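Local coordinates for protein ribose 5-phosphate isomerase B (Anaplasma phagocytophilum, PDB 4EM8) that probably interconverts ribose 5-phosphate and ribulose 5-phosphate, at residues A[22-27]-A[121-126]. Numbering follows the deposited sequence.
Sequences RLFLSA and TAQSVL
Leu25 reaches across to helix 119-131 and lays its CD2 methyl on the backbone of the facing turn, 3.8 Å from Gln123 CA. Its first two torsions together (chi1 -59°, with CD1 anti to CA) turn CD2 toward the peptide joining Ala122 to Gln123; the CB of Ala122 is 4.3 Å from that methyl. A small residue suits position 122, because its short side chain lets the leucine come close to the main chain. From the next turn Leu126 returns the contact, its CD2 4.0 Å from Leu25 CB; branched, wholly apolar leucines suit this buried interface. Both segments belong to helices on one face of the five-stranded parallel sheet, in the Rossmann-like three-layer alpha/beta/alpha fold of the RpiB family. The axes of 22-27 and 121-126 come within 10.4 Å, crossing at -49°, and Phe112 of strand 109-113 lies beneath, touching both Leu25 and Ala122. Toward the more open side, aliphatic packing gives way to the partly exposed Phe24 and Gln123. The extended Gln123 chain crosses the phenylalanine side chain at about a right angle, yet its amide plane is only 19° from the ring plane, with OE1 3.6 Å from Phe24 CZ. The ring offers apolar surface to Gln123 CB, and glutamine fits this border by ending in a polar amide. On the buried side turned from helix 119-131, Ser26 OG donates to Arg22 O at 2.7 Å; that carbonyl also accepts Ser26 N, from the opposite face of its plane.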
loop_
_atom_site.group_PDB
_atom_site.type_symbol
_atom_site.label_atom_id
_atom_site.label_comp_id
_atom_site.label_asym_id
_atom_site.label_seq_id
_atom_site.Cartn_x
_atom_site.Cartn_y
_atom_site.Cartn_z
ATOM N N ARG A 22 0.169 -16.800 8.559
ATOM C CA ARG A 22 -0.926 -17.233 7.712
ATOM C C ARG A 22 -1.736 -18.382 8.349
ATOM O O ARG A 22 -2.975 -18.415 8.274
ATOM C CB ARG A 22 -0.394 -17.642 6.329
ATOM C CG ARG A 22 -1.509 -17.914 5.344
ATOM C CD ARG A 22 -1.036 -18.537 4.046
ATOM N NE ARG A 22 -0.913 -19.978 4.115
ATOM C CZ ARG A 22 0.150 -20.697 3.761
ATOM N NH1 ARG A 22 0.079 -22.028 3.823
ATOM N NH2 ARG A 22 1.271 -20.136 3.313
ATOM N N LEU A 23 -1.047 -19.324 8.955
ATOM C CA LEU A 23 -1.720 -20.499 9.523
ATOM C C LEU A 23 -2.434 -20.104 10.834
ATOM O O LEU A 23 -3.556 -20.562 11.096
ATOM C CB LEU A 23 -0.732 -21.653 9.736
ATOM C CG LEU A 23 -0.078 -22.291 8.492
ATOM C CD1 LEU A 23 0.936 -23.360 8.920
ATOM C CD2 LEU A 23 -1.086 -22.878 7.499
ATOM N N PHE A 24 -1.806 -19.207 11.607
ATOM C CA PHE A 24 -2.416 -18.622 12.809
ATOM C C PHE A 24 -3.727 -17.874 12.497
ATOM O O PHE A 24 -4.753 -18.082 13.185
ATOM C CB PHE A 24 -1.416 -17.689 13.512
ATOM C CG PHE A 24 -1.947 -17.056 14.788
ATOM C CD1 PHE A 24 -1.972 -17.770 15.983
ATOM C CD2 PHE A 24 -2.441 -15.746 14.777
ATOM C CE1 PHE A 24 -2.456 -17.193 17.151
ATOM C CE2 PHE A 24 -2.931 -15.159 15.940
ATOM C CZ PHE A 24 -2.938 -15.885 17.125
ATOM N N LEU A 25 -3.702 -17.004 11.479
ATOM C CA LEU A 25 -4.886 -16.240 11.115
ATOM C C LEU A 25 -5.942 -17.106 10.422
ATOM O O LEU A 25 -7.119 -16.833 10.566
ATOM C CB LEU A 25 -4.548 -14.999 10.290
ATOM C CG LEU A 25 -3.609 -14.009 10.964
ATOM C CD1 LEU A 25 -3.074 -12.985 9.946
ATOM C CD2 LEU A 25 -4.268 -13.338 12.162
ATOM N N SER A 26 -5.533 -18.165 9.721
ATOM C CA SER A 26 -6.504 -19.070 9.123
ATOM C C SER A 26 -7.303 -19.803 10.204
ATOM O O SER A 26 -8.528 -19.923 10.086
ATOM C CB SER A 26 -5.849 -20.066 8.128
ATOM O OG SER A 26 -5.170 -19.373 7.077
ATOM N N ALA A 27 -6.619 -20.280 11.249
ATOM C CA ALA A 27 -7.277 -20.953 12.375
ATOM C C ALA A 27 -8.208 -19.992 13.122
ATOM O O ALA A 27 -9.305 -20.376 13.524
ATOM C CB ALA A 27 -6.252 -21.543 13.330
ATOM N N THR A 121 -1.616 -8.866 17.724
ATOM C CA THR A 121 -1.998 -7.601 17.130
ATOM C C THR A 121 -2.566 -7.850 15.723
ATOM O O THR A 121 -3.601 -7.270 15.355
ATOM C CB THR A 121 -0.842 -6.589 17.054
ATOM O OG1 THR A 121 -0.187 -6.520 18.319
ATOM C CG2 THR A 121 -1.373 -5.195 16.667
ATOM N N ALA A 122 -1.935 -8.745 14.966
ATOM C CA ALA A 122 -2.433 -9.064 13.620
ATOM C C ALA A 122 -3.878 -9.568 13.658
ATOM O O ALA A 122 -4.687 -9.232 12.797
ATOM C CB ALA A 122 -1.541 -10.073 12.938
ATOM N N GLN A 123 -4.198 -10.362 14.672
ATOM C CA GLN A 123 -5.545 -10.892 14.827
ATOM C C GLN A 123 -6.573 -9.756 15.090
ATOM O O GLN A 123 -7.672 -9.780 14.534
ATOM C CB GLN A 123 -5.533 -11.932 15.964
ATOM C CG GLN A 123 -6.876 -12.433 16.440
ATOM C CD GLN A 123 -6.754 -13.126 17.797
ATOM O OE1 GLN A 123 -5.991 -14.081 17.947
ATOM N NE2 GLN A 123 -7.483 -12.628 18.790
ATOM N N SER A 124 -6.214 -8.774 15.939
ATOM C CA SER A 124 -7.074 -7.584 16.147
ATOM C C SER A 124 -7.274 -6.810 14.851
ATOM O O SER A 124 -8.405 -6.396 14.551
ATOM C CB SER A 124 -6.539 -6.655 17.230
ATOM O OG SER A 124 -6.268 -7.401 18.396
ATOM N N VAL A 125 -6.197 -6.667 14.063
ATOM C CA VAL A 125 -6.268 -5.913 12.807
ATOM C C VAL A 125 -7.207 -6.562 11.800
ATOM O O VAL A 125 -8.071 -5.891 11.212
ATOM C CB VAL A 125 -4.893 -5.682 12.165
ATOM C CG1 VAL A 125 -5.041 -4.967 10.814
ATOM C CG2 VAL A 125 -4.047 -4.850 13.091
ATOM N N LEU A 126 -7.037 -7.875 11.644
ATOM C CA LEU A 126 -7.909 -8.700 10.861
ATOM C C LEU A 126 -9.355 -8.650 11.363
ATOM O O LEU A 126 -10.241 -8.550 10.554
ATOM C CB LEU A 126 -7.411 -10.144 10.863
ATOM C CG LEU A 126 -8.270 -11.148 10.067
ATOM C CD1 LEU A 126 -8.410 -10.762 8.598
ATOM C CD2 LEU A 126 -7.644 -12.536 10.221
#